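Local coordinates for AhlC (Aeromonas hydrophila, PDB 6H2E), which serves as one component of the tripartite alpha-pore-forming toxin AHL, here in its soluble state, and probably helps its partner proteins to build a membrane pore, at residues A18-F23 / Q35-V40; S24-N29 / Q195-F200; L87-I92 / D231-A236; Q115-L120 / G199-T204. All coordinates share one frame; numbering follows the deposited sequence.

Contact 1. Residues A18-F23 / Q35-V40; sequences ATIQSF and QNVGEV
Gln21 meets Gln35, Val37 and Gly38 near the start of helix 28-71, and Ile20 meets Val37. No hydrogen bond joins the two segments, and the packing is loose. Gln21 can be followed outward. Its CB points neither at the other helix nor away from it. CG lies beside the backbone N, anti to the carbonyl carbon (chi1 -62°), and a second bend at chi2 (-58°) swings the amide across the gap. CB and CG meet nothing of 35-40; the contact is made by the amide. Atom NE2 of Gln21 stops 4.0 Å from N of Gly38, over backbone that bears no side chain. The same NE2 of Gln21 is 4.3 Å from CG1 of Val37. On the other branch, OE1 of Gln21 is 4.4 Å from NE2 of Gln35, too far for a bond. The amide is held from just outside the segment, since Gln21 NE2 is hydrogen-bonded to Gln34 O. The side chain of Gln34 in turn reaches the carbonyls of Ile20 and Phe23, at the two ends of a type I beta turn. Deeper in, Ile20 CD1 meets Val37 CG2 at 4.3 Å. Both side chains continue into the core: Ile20 packs on Phe200 and Gln203, and Val37 on Phe207, all of helix 166-236. This is a helix-loop-helix hairpin joint, in which a short N-terminal helix folds back on helix 28-71 in the elongated all-helical bundle of a soluble alpha-pore-forming toxin component.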
loop_
_atom_site.group_PDB
_atom_site.type_symbol
_atom_site.label_atom_id
_atom_site.label_comp_id
_atom_site.label_asym_id
_atom_site.label_seq_id
_atom_site.Cartn_x
_atom_site.Cartn_y
_atom_site.Cartn_z
ATOM N N ALA B 18 3.730 15.288 14.843
ATOM C CA ALA B 18 5.078 15.806 14.780
ATOM C C ALA B 18 5.736 15.358 13.469
ATOM O O ALA B 18 6.608 16.005 12.924
ATOM C CB ALA B 18 5.828 15.318 15.983
ATOM N N THR B 19 5.297 14.197 13.013
ATOM C CA THR B 19 5.686 13.591 11.788
ATOM C C THR B 19 5.036 14.289 10.583
ATOM O O THR B 19 5.643 14.383 9.540
ATOM C CB THR B 19 5.263 12.123 11.785
ATOM O OG1 THR B 19 6.040 11.458 12.773
ATOM C CG2 THR B 19 5.478 11.459 10.446
ATOM N N ILE B 20 3.775 14.697 10.721
ATOM C CA ILE B 20 3.064 15.485 9.667
ATOM C C ILE B 20 3.723 16.864 9.508
ATOM O O ILE B 20 3.758 17.391 8.408
ATOM C CB ILE B 20 1.572 15.571 10.053
ATOM C CG1 ILE B 20 0.884 14.234 9.779
ATOM C CG2 ILE B 20 0.845 16.730 9.385
ATOM C CD1 ILE B 20 -0.409 14.104 10.489
ATOM N N GLN B 21 4.234 17.453 10.601
ATOM C CA GLN B 21 4.853 18.768 10.498
ATOM C C GLN B 21 6.215 18.666 9.817
ATOM O O GLN B 21 6.744 19.696 9.396
ATOM C CB GLN B 21 5.053 19.463 11.840
ATOM C CG GLN B 21 3.769 19.760 12.604
ATOM C CD GLN B 21 2.781 20.624 11.863
ATOM O OE1 GLN B 21 3.143 21.360 10.926
ATOM N NE2 GLN B 21 1.525 20.520 12.304
ATOM N N SER B 22 6.757 17.445 9.672
ATOM C CA SER B 22 8.115 17.275 9.204
ATOM C C SER B 22 8.186 17.410 7.690
ATOM O O SER B 22 9.266 17.382 7.142
ATOM C CB SER B 22 8.705 15.950 9.649
ATOM O OG SER B 22 8.101 14.844 8.981
ATOM N N PHE B 23 7.047 17.356 7.009
ATOM C CA PHE B 23 7.073 17.394 5.559
ATOM C C PHE B 23 7.042 18.856 5.101
ATOM O O PHE B 23 6.230 19.671 5.594
ATOM C CB PHE B 23 5.876 16.668 4.955
ATOM C CG PHE B 23 5.943 15.172 5.059
ATOM C CD1 PHE B 23 5.538 14.524 6.218
ATOM C CD2 PHE B 23 6.386 14.408 3.999
ATOM C CE1 PHE B 23 5.646 13.147 6.338
ATOM C CE2 PHE B 23 6.481 13.023 4.117
ATOM C CZ PHE B 23 6.092 12.400 5.276
ATOM N N GLN B 35 -1.840 22.626 9.581
ATOM C CA GLN B 35 -2.274 23.658 10.559
ATOM C C GLN B 35 -3.439 23.121 11.390
ATOM O O GLN B 35 -3.461 23.286 12.645
ATOM C CB GLN B 35 -2.606 24.991 9.884
ATOM C CG GLN B 35 -1.421 25.615 9.143
ATOM C CD GLN B 35 -0.146 25.686 9.961
ATOM O OE1 GLN B 35 -0.018 26.478 10.889
ATOM N NE2 GLN B 35 0.815 24.853 9.616
ATOM N N ASN B 36 -4.408 22.531 10.686
ATOM C CA ASN B 36 -5.582 21.833 11.270
ATOM C C ASN B 36 -5.121 20.832 12.357
ATOM O O ASN B 36 -5.484 20.914 13.523
ATOM C CB ASN B 36 -6.408 21.191 10.148
ATOM C CG ASN B 36 -7.590 20.410 10.669
ATOM O OD1 ASN B 36 -7.812 20.384 11.870
ATOM N ND2 ASN B 36 -8.314 19.732 9.793
ATOM N N VAL B 37 -4.204 19.946 11.989
ATOM C CA VAL B 37 -3.658 18.989 12.931
ATOM C C VAL B 37 -2.949 19.723 14.089
ATOM O O VAL B 37 -3.066 19.321 15.246
ATOM C CB VAL B 37 -2.745 18.024 12.153
ATOM C CG1 VAL B 37 -1.531 17.575 12.915
ATOM C CG2 VAL B 37 -3.523 16.851 11.605
ATOM N N GLY B 38 -2.222 20.803 13.788
ATOM C CA GLY B 38 -1.574 21.644 14.823
ATOM C C GLY B 38 -2.564 22.184 15.836
ATOM O O GLY B 38 -2.293 22.156 17.030
ATOM N N GLU B 39 -3.739 22.610 15.364
ATOM C CA GLU B 39 -4.754 23.180 16.233
ATOM C C GLU B 39 -5.510 22.086 16.988
ATOM O O GLU B 39 -5.942 22.330 18.103
ATOM C CB GLU B 39 -5.767 24.012 15.452
ATOM C CG GLU B 39 -5.209 25.338 14.982
ATOM C CD GLU B 39 -6.003 25.992 13.862
ATOM O OE1 GLU B 39 -6.923 25.306 13.298
ATOM O OE2 GLU B 39 -5.701 27.191 13.540
ATOM N N VAL B 40 -5.725 20.919 16.356
ATOM C CA VAL B 40 -6.312 19.799 17.066
ATOM C C VAL B 40 -5.470 19.458 18.305
ATOM O O VAL B 40 -5.998 19.316 19.392
ATOM C CB VAL B 40 -6.473 18.545 16.188
ATOM C CG1 VAL B 40 -6.866 17.345 17.040
ATOM C CG2 VAL B 40 -7.494 18.735 15.078
#

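Contact 2. Residues S24-N29 / Q195-F200; sequences SGLPQN and QRQQGF
Leu26 and Gln197 bring the two backbones closest, 7.6 Å from CA to CA, where residues 24-27, the last part of the link between helix 5-20 and helix 28-71, pass beside helix 166-236. The fold is an all-helical bundle, and Pro27 takes the N-cap position of helix 28-71. Gly25 has a positive phi, which turns the chain before Leu26. Leu26 is the main side chain of the contact, and its two methyls divide the work. CD1 of Leu26 lies 3.6 Å from CD2 of Phe200, and the two side chains meet aslant. This is an off-centre CH-pi contact, with Leu26 CD1 4.1 Å from the centroid of the Phe200 ring and 30° from its normal. Phe200 presents its ring there because CG is anti to the backbone N (chi1 177°). Phe23 packs on the same ring edge-to-face. The other methyl, CD2 of Leu26, is 3.9 Å from CG of Gln197, and these two side chains run past each other in opposite directions. CD2 also sits at the edge of the Arg196 guanidinium, near its plane. Beyond CG the Gln197 chain is extended, and its amide oxygen OE1 comes 4.0 Å from CD of Pro27. A second subunit closes in from outside, with its Gln15 packing on Arg196. The Arg196 chain bends at chi3 (-79°), and NH1 of Arg196 ends 3.6 Å from O of Gly25, close but not hydrogen-bonded.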
loop_
_atom_site.group_PDB
_atom_site.type_symbol
_atom_site.label_atom_id
_atom_site.label_comp_id
_atom_site.label_asym_id
_atom_site.label_seq_id
_atom_site.Cartn_x
_atom_site.Cartn_y
_atom_site.Cartn_z
ATOM N N SER B 24 7.909 19.174 4.144
ATOM C CA SER B 24 7.981 20.520 3.570
ATOM C C SER B 24 7.846 20.464 2.044
ATOM O O SER B 24 8.020 19.411 1.413
ATOM C CB SER B 24 9.258 21.168 3.974
ATOM O OG SER B 24 10.329 20.368 3.552
ATOM N N GLY B 25 7.505 21.617 1.466
ATOM C CA GLY B 25 7.470 21.775 0.033
ATOM C C GLY B 25 6.265 21.086 -0.567
ATOM O O GLY B 25 6.311 20.567 -1.690
ATOM N N LEU B 26 5.147 21.127 0.160
ATOM C CA LEU B 26 3.978 20.440 -0.337
ATOM C C LEU B 26 2.923 21.464 -0.732
ATOM O O LEU B 26 2.986 22.622 -0.368
ATOM C CB LEU B 26 3.477 19.459 0.737
ATOM C CG LEU B 26 4.325 18.197 0.906
ATOM C CD1 LEU B 26 3.954 17.441 2.176
ATOM C CD2 LEU B 26 4.179 17.283 -0.307
ATOM N N PRO B 27 1.929 21.055 -1.526
ATOM C CA PRO B 27 0.771 21.890 -1.850
ATOM C C PRO B 27 -0.061 22.460 -0.699
ATOM O O PRO B 27 0.063 22.003 0.443
ATOM C CB PRO B 27 -0.130 20.865 -2.549
ATOM C CG PRO B 27 0.847 20.011 -3.295
ATOM C CD PRO B 27 1.965 19.804 -2.298
ATOM N N GLN B 28 -0.969 23.380 -1.049
ATOM C CA GLN B 28 -1.723 24.150 -0.068
ATOM C C GLN B 28 -2.562 23.178 0.784
ATOM O O GLN B 28 -2.654 23.310 2.006
ATOM C CB GLN B 28 -2.585 25.214 -0.763
ATOM C CG GLN B 28 -3.542 25.955 0.183
ATOM C CD GLN B 28 -2.811 26.930 1.075
ATOM O OE1 GLN B 28 -1.922 27.642 0.625
ATOM N NE2 GLN B 28 -3.200 26.998 2.342
ATOM N N ASN B 29 -3.137 22.184 0.110
ATOM C CA ASN B 29 -4.000 21.196 0.715
ATOM C C ASN B 29 -3.259 20.424 1.796
ATOM O O ASN B 29 -3.841 20.088 2.784
ATOM C CB ASN B 29 -4.583 20.273 -0.335
ATOM C CG ASN B 29 -5.393 21.061 -1.338
ATOM O OD1 ASN B 29 -4.826 21.659 -2.251
ATOM N ND2 ASN B 29 -6.689 21.133 -1.116
ATOM N N GLN B 195 6.248 10.448 -4.303
ATOM C CA GLN B 195 6.713 9.642 -3.186
ATOM C C GLN B 195 6.520 10.435 -1.890
ATOM O O GLN B 195 5.967 9.919 -0.950
ATOM C CB GLN B 195 8.156 9.210 -3.432
ATOM C CG GLN B 195 8.765 8.438 -2.265
ATOM C CD GLN B 195 10.205 8.090 -2.574
ATOM O OE1 GLN B 195 10.516 6.963 -2.974
ATOM N NE2 GLN B 195 11.095 9.068 -2.430
ATOM N N ARG B 196 6.866 11.730 -1.899
ATOM C CA ARG B 196 6.622 12.610 -0.760
ATOM C C ARG B 196 5.116 12.643 -0.469
ATOM O O ARG B 196 4.686 12.575 0.657
ATOM C CB ARG B 196 7.162 14.030 -0.996
ATOM C CG ARG B 196 8.542 14.327 -0.415
ATOM C CD ARG B 196 9.006 15.772 -0.667
ATOM N NE ARG B 196 9.530 16.013 -2.015
ATOM C CZ ARG B 196 9.068 16.912 -2.912
ATOM N NH1 ARG B 196 7.897 17.526 -2.763
ATOM N NH2 ARG B 196 9.810 17.192 -3.974
ATOM N N GLN B 197 4.290 12.781 -1.496
ATOM C CA GLN B 197 2.866 12.926 -1.239
ATOM C C GLN B 197 2.261 11.642 -0.659
ATOM O O GLN B 197 1.324 11.707 0.150
ATOM C CB GLN B 197 2.142 13.378 -2.498
ATOM C CG GLN B 197 2.171 14.893 -2.581
ATOM C CD GLN B 197 1.990 15.468 -3.961
ATOM O OE1 GLN B 197 2.696 16.401 -4.361
ATOM N NE2 GLN B 197 1.000 14.944 -4.659
ATOM N N GLN B 198 2.731 10.505 -1.140
ATOM C CA GLN B 198 2.193 9.229 -0.758
ATOM C C GLN B 198 2.568 9.013 0.709
ATOM O O GLN B 198 1.698 8.710 1.490
ATOM C CB GLN B 198 2.680 8.119 -1.704
ATOM C CG GLN B 198 1.769 7.916 -2.911
ATOM C CD GLN B 198 2.355 7.111 -4.055
ATOM O OE1 GLN B 198 3.455 6.564 -3.984
ATOM N NE2 GLN B 198 1.602 7.017 -5.140
ATOM N N GLY B 199 3.841 9.277 1.073
ATOM C CA GLY B 199 4.300 9.319 2.499
ATOM C C GLY B 199 3.420 10.234 3.340
ATOM O O GLY B 199 2.939 9.850 4.422
ATOM N N PHE B 200 3.166 11.448 2.843
ATOM C CA PHE B 200 2.418 12.430 3.657
ATOM C C PHE B 200 0.956 11.989 3.807
ATOM O O PHE B 200 0.392 12.126 4.873
ATOM C CB PHE B 200 2.565 13.845 3.086
ATOM C CG PHE B 200 1.768 14.896 3.817
ATOM C CD1 PHE B 200 0.460 15.169 3.455
ATOM C CD2 PHE B 200 2.324 15.616 4.856
ATOM C CE1 PHE B 200 -0.276 16.124 4.133
ATOM C CE2 PHE B 200 1.564 16.540 5.556
ATOM C CZ PHE B 200 0.285 16.827 5.160
#

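Contact 3. Residues L87-I92 / D231-A236; sequences LVQQEI and DIANVA
Val88, which packs on Ile232, has a carbonyl oxygen gripped by two backbone donors. Glu91 N and Ile92 N each reach Val88 O at 2.8 Å, so three-residue and four-residue helical bonds share one acceptor. The contact itself, between two nearly antiparallel helices of the long bundle, is side-chain packing without a cross-bond, apolar round Ile232 and edged by the Gln89 chain. The axes of the short segments approach to 10.4 Å with a signed crossing angle of -150°. Ile232 is the central side chain. Its CG1 lies 3.9 Å from CG1 of Val88, and the two side chains cross at about a right angle. CG1 of Ile232 also meets CD1 of Ile92, at 4.3 Å, one helical turn further on. Helix 28-71 lies against the same two residues, with Leu62 on Val88 and Phe58 on Ile92. Arg61 of that helix forms a salt bridge with Glu91. CG2 of Ile232, anti to the backbone N, lies 4.1 Å both from CG of Gln89 and from CG1 of Val88. Beyond CG, Gln89 is extended (chi2 167°) and runs past Ile232 in the opposite direction. Its amide ends against the helix, with NE2 of Gln89 3.8 Å from CA of Ala233.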
loop_
_atom_site.group_PDB
_atom_site.type_symbol
_atom_site.label_atom_id
_atom_site.label_comp_id
_atom_site.label_asym_id
_atom_site.label_seq_id
_atom_site.Cartn_x
_atom_site.Cartn_y
_atom_site.Cartn_z
ATOM N N LEU B 87 -32.200 17.315 40.780
ATOM C CA LEU B 87 -30.786 17.570 41.032
ATOM C C LEU B 87 -29.938 16.847 39.982
ATOM O O LEU B 87 -29.102 17.443 39.336
ATOM C CB LEU B 87 -30.382 17.137 42.442
ATOM C CG LEU B 87 -28.929 17.483 42.789
ATOM C CD1 LEU B 87 -28.761 18.989 42.963
ATOM C CD2 LEU B 87 -28.454 16.743 44.035
ATOM N N VAL B 88 -30.191 15.555 39.784
ATOM C CA VAL B 88 -29.408 14.800 38.838
ATOM C C VAL B 88 -29.511 15.382 37.422
ATOM O O VAL B 88 -28.465 15.580 36.810
ATOM C CB VAL B 88 -29.745 13.306 38.869
ATOM C CG1 VAL B 88 -29.123 12.580 37.686
ATOM C CG2 VAL B 88 -29.265 12.722 40.182
ATOM N N GLN B 89 -30.726 15.709 36.950
ATOM C CA GLN B 89 -30.946 16.293 35.606
ATOM C C GLN B 89 -30.157 17.601 35.453
ATOM O O GLN B 89 -29.639 17.872 34.370
ATOM C CB GLN B 89 -32.433 16.534 35.321
ATOM C CG GLN B 89 -33.157 15.339 34.707
ATOM C CD GLN B 89 -34.669 15.455 34.710
ATOM O OE1 GLN B 89 -35.256 16.460 35.133
ATOM N NE2 GLN B 89 -35.323 14.403 34.233
ATOM N N GLN B 90 -30.070 18.401 36.524
ATOM C CA GLN B 90 -29.203 19.595 36.553
ATOM C C GLN B 90 -27.700 19.244 36.458
ATOM O O GLN B 90 -26.883 20.080 36.053
ATOM C CB GLN B 90 -29.370 20.359 37.868
ATOM C CG GLN B 90 -30.639 21.203 37.975
ATOM C CD GLN B 90 -30.828 21.762 39.372
ATOM O OE1 GLN B 90 -29.970 22.472 39.904
ATOM N NE2 GLN B 90 -31.958 21.438 39.988
ATOM N N GLU B 91 -27.284 18.079 36.967
ATOM C CA GLU B 91 -25.832 17.776 36.984
ATOM C C GLU B 91 -25.459 17.075 35.670
ATOM O O GLU B 91 -24.388 17.311 35.154
ATOM C CB GLU B 91 -25.432 17.014 38.249
ATOM C CG GLU B 91 -25.141 17.932 39.442
ATOM C CD GLU B 91 -25.316 17.352 40.856
ATOM O OE1 GLU B 91 -25.250 16.112 41.014
ATOM O OE2 GLU B 91 -25.504 18.148 41.817
ATOM N N ILE B 92 -26.398 16.299 35.108
ATOM C CA ILE B 92 -26.290 15.701 33.805
ATOM C C ILE B 92 -26.043 16.785 32.749
ATOM O O ILE B 92 -25.198 16.573 31.877
ATOM C CB ILE B 92 -27.533 14.852 33.457
ATOM C CG1 ILE B 92 -27.484 13.454 34.089
ATOM C CG2 ILE B 92 -27.708 14.740 31.948
ATOM C CD1 ILE B 92 -28.762 12.631 33.908
ATOM N N ASP B 231 -33.176 6.956 31.842
ATOM C CA ASP B 231 -33.455 6.197 33.074
ATOM C C ASP B 231 -33.916 7.132 34.198
ATOM O O ASP B 231 -34.950 6.903 34.866
ATOM C CB ASP B 231 -32.238 5.384 33.511
ATOM C CG ASP B 231 -31.891 4.236 32.575
ATOM O OD1 ASP B 231 -32.813 3.748 31.875
ATOM O OD2 ASP B 231 -30.711 3.832 32.556
ATOM N N ILE B 232 -33.157 8.199 34.414
ATOM C CA ILE B 232 -33.524 9.205 35.422
ATOM C C ILE B 232 -34.929 9.778 35.143
ATOM O O ILE B 232 -35.765 9.812 36.056
ATOM C CB ILE B 232 -32.428 10.280 35.454
ATOM C CG1 ILE B 232 -31.119 9.697 35.990
ATOM C CG2 ILE B 232 -32.837 11.525 36.206
ATOM C CD1 ILE B 232 -31.247 8.881 37.249
ATOM N N ALA B 233 -35.203 10.221 33.907
ATOM C CA ALA B 233 -36.502 10.883 33.566
ATOM C C ALA B 233 -37.675 9.958 33.940
ATOM O O ALA B 233 -38.629 10.407 34.545
ATOM C CB ALA B 233 -36.559 11.274 32.103
ATOM N N ASN B 234 -37.548 8.662 33.621
ATOM C CA ASN B 234 -38.479 7.597 34.014
ATOM C C ASN B 234 -38.616 7.412 35.532
ATOM O O ASN B 234 -39.105 6.377 35.971
ATOM C CB ASN B 234 -38.068 6.233 33.465
ATOM C CG ASN B 234 -38.525 6.050 32.042
ATOM O OD1 ASN B 234 -39.347 6.823 31.559
ATOM N ND2 ASN B 234 -37.994 5.040 31.373
ATOM N N VAL B 235 -38.208 8.388 36.332
ATOM C CA VAL B 235 -38.541 8.385 37.745
ATOM C C VAL B 235 -39.488 9.565 37.988
ATOM O O VAL B 235 -40.578 9.384 38.559
ATOM C CB VAL B 235 -37.262 8.413 38.607
ATOM C CG1 VAL B 235 -37.569 8.549 40.084
ATOM C CG2 VAL B 235 -36.400 7.181 38.376
ATOM N N ALA B 236 -39.083 10.746 37.486
ATOM C CA ALA B 236 -39.862 12.010 37.511
ATOM C C ALA B 236 -41.312 11.765 37.078
ATOM O O ALA B 236 -42.247 11.973 37.853
ATOM C CB ALA B 236 -39.201 13.041 36.622
#

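Contact 4. Residues Q115-L120 / G199-T204; sequences QDNIAL and GFLGQT
The Asn117 amide meets Leu201 and Thr204, and the Phe200 ring meets Leu120. Leu201 CD2 and Thr204 OG1 lie on the same side of the Asn117 amide plane, the methyl well above it and the hydroxyl less so. CD2 of Leu201 is 3.3 Å from OD1 of Asn117. The nitrogen makes the polar link: ND2 of Asn117 donates to OG1 of Thr204 at 2.9 Å, but the bond is weak and bent, with an N-H...O angle of 129°. The hydroxyl that accepts this bond donates in turn to its own helix, from Thr204 OG1 to Leu201 O at 2.8 Å. Chi1 of 63° places OG1 between the backbone N and carbonyl carbon, which suits both bonds. Thr205 OG1 binds Leu201 O as well. The Phe200 ring receives Leu120 at a slant, with CD1 of Leu120 3.9 Å from CE1 of Phe200. The side chains themselves cross at about a right angle. The same CD1 of Leu120 lies 4.0 Å from CD2 of Leu201. Leu120 also packs on Ala30 of helix 28-71. On its outer side, segment 115-120 of helix 78-150 packs through Gln115 and Ile118 on Ala132 of a third subunit. The segment axes approach to 11.0 Å, with 158° between their directions. This is antiparallel helix packing in the core of an elongated bundle, mostly apolar, with a buried asparagine-threonine pair.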
loop_
_atom_site.group_PDB
_atom_site.type_symbol
_atom_site.label_atom_id
_atom_site.label_comp_id
_atom_site.label_asym_id
_atom_site.label_seq_id
_atom_site.Cartn_x
_atom_site.Cartn_y
_atom_site.Cartn_z
ATOM N N GLN B 115 -11.438 16.057 3.443
ATOM C CA GLN B 115 -11.620 16.874 2.203
ATOM C C GLN B 115 -10.243 17.222 1.638
ATOM O O GLN B 115 -9.971 16.963 0.512
ATOM C CB GLN B 115 -12.498 18.114 2.444
ATOM C CG GLN B 115 -13.983 17.808 2.671
ATOM C CD GLN B 115 -14.585 16.985 1.547
ATOM O OE1 GLN B 115 -15.436 16.136 1.762
ATOM N NE2 GLN B 115 -14.116 17.194 0.328
ATOM N N ASP B 116 -9.343 17.694 2.478
ATOM C CA ASP B 116 -8.041 18.108 2.007
ATOM C C ASP B 116 -7.269 16.886 1.464
ATOM O O ASP B 116 -6.530 16.983 0.457
ATOM C CB ASP B 116 -7.331 18.934 3.088
ATOM C CG ASP B 116 -7.806 20.390 3.188
ATOM O OD1 ASP B 116 -7.633 21.148 2.179
ATOM O OD2 ASP B 116 -8.341 20.774 4.273
ATOM N N ASN B 117 -7.512 15.727 2.085
ATOM C CA ASN B 117 -6.951 14.425 1.716
ATOM C C ASN B 117 -7.361 14.012 0.302
ATOM O O ASN B 117 -6.549 13.543 -0.464
ATOM C CB ASN B 117 -7.459 13.344 2.662
ATOM C CG ASN B 117 -6.403 12.400 3.173
ATOM O OD1 ASN B 117 -5.988 11.502 2.445
ATOM N ND2 ASN B 117 -6.053 12.539 4.446
ATOM N N ILE B 118 -8.659 14.084 0.025
ATOM C CA ILE B 118 -9.164 13.865 -1.298
ATOM C C ILE B 118 -8.520 14.860 -2.270
ATOM O O ILE B 118 -7.844 14.446 -3.223
ATOM C CB ILE B 118 -10.689 13.950 -1.253
ATOM C CG1 ILE B 118 -11.235 12.761 -0.460
ATOM C CG2 ILE B 118 -11.272 14.043 -2.656
ATOM C CD1 ILE B 118 -12.468 13.063 0.315
ATOM N N ALA B 119 -8.628 16.163 -1.998
ATOM C CA ALA B 119 -7.991 17.168 -2.895
ATOM C C ALA B 119 -6.546 16.767 -3.195
ATOM O O ALA B 119 -6.136 16.823 -4.339
ATOM C CB ALA B 119 -8.049 18.556 -2.327
ATOM N N LEU B 120 -5.791 16.316 -2.181
ATOM C CA LEU B 120 -4.407 15.839 -2.413
ATOM C C LEU B 120 -4.343 14.578 -3.278
ATOM O O LEU B 120 -3.384 14.400 -4.071
ATOM C CB LEU B 120 -3.738 15.591 -1.072
ATOM C CG LEU B 120 -2.814 16.704 -0.609
ATOM C CD1 LEU B 120 -2.362 16.455 0.818
ATOM C CD2 LEU B 120 -1.627 16.801 -1.551
ATOM N N GLY B 199 3.841 9.277 1.073
ATOM C CA GLY B 199 4.300 9.319 2.499
ATOM C C GLY B 199 3.420 10.234 3.340
ATOM O O GLY B 199 2.939 9.850 4.422
ATOM N N PHE B 200 3.166 11.448 2.843
ATOM C CA PHE B 200 2.418 12.430 3.657
ATOM C C PHE B 200 0.956 11.989 3.807
ATOM O O PHE B 200 0.392 12.126 4.873
ATOM C CB PHE B 200 2.565 13.845 3.086
ATOM C CG PHE B 200 1.768 14.896 3.817
ATOM C CD1 PHE B 200 0.460 15.169 3.455
ATOM C CD2 PHE B 200 2.324 15.616 4.856
ATOM C CE1 PHE B 200 -0.276 16.124 4.133
ATOM C CE2 PHE B 200 1.564 16.540 5.556
ATOM C CZ PHE B 200 0.285 16.827 5.160
ATOM N N LEU B 201 0.381 11.388 2.756
ATOM C CA LEU B 201 -0.958 10.878 2.816
ATOM C C LEU B 201 -1.086 9.658 3.736
ATOM O O LEU B 201 -2.134 9.485 4.383
ATOM C CB LEU B 201 -1.441 10.550 1.408
ATOM C CG LEU B 201 -1.984 11.762 0.637
ATOM C CD1 LEU B 201 -2.633 11.353 -0.682
ATOM C CD2 LEU B 201 -2.978 12.512 1.495
ATOM N N GLY B 202 -0.040 8.823 3.831
ATOM C CA GLY B 202 -0.072 7.694 4.777
ATOM C C GLY B 202 -0.168 8.184 6.215
ATOM O O GLY B 202 -0.917 7.651 6.996
ATOM N N GLN B 203 0.545 9.272 6.523
ATOM C CA GLN B 203 0.511 9.820 7.856
ATOM C C GLN B 203 -0.840 10.475 8.157
ATOM O O GLN B 203 -1.346 10.365 9.260
ATOM C CB GLN B 203 1.658 10.816 8.034
ATOM C CG GLN B 203 3.017 10.158 8.106
ATOM C CD GLN B 203 3.048 9.055 9.144
ATOM O OE1 GLN B 203 3.158 7.876 8.821
ATOM N NE2 GLN B 203 2.813 9.433 10.381
ATOM N N THR B 204 -1.410 11.173 7.177
ATOM C CA THR B 204 -2.649 11.893 7.385
ATOM C C THR B 204 -3.776 10.892 7.581
ATOM O O THR B 204 -4.692 11.179 8.342
ATOM C CB THR B 204 -3.017 12.826 6.214
ATOM O OG1 THR B 204 -3.220 12.027 5.053
ATOM C CG2 THR B 204 -1.946 13.836 5.874
#

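Contacts 1, 2 and 4 form one cluster in the middle of the elongated chain. The centres of contacts 2 and 4 are 8 Å apart, and each lies 12 Å from that of contact 1. Phe200 belongs to both contact 2 and contact 4, and it faces contact 1. Gln203, from the 199-204 segment of contact 4, also packs on Thr19 of contact 1. Contact 3 stands apart, with its centre 45 Å from that of contact 4, although both join helix 78-150 to helix 166-236. In sequence, both segments of contact 4 fall between those of contact 3. Contacts 1, 2 and 4 all lie beside the second subunit.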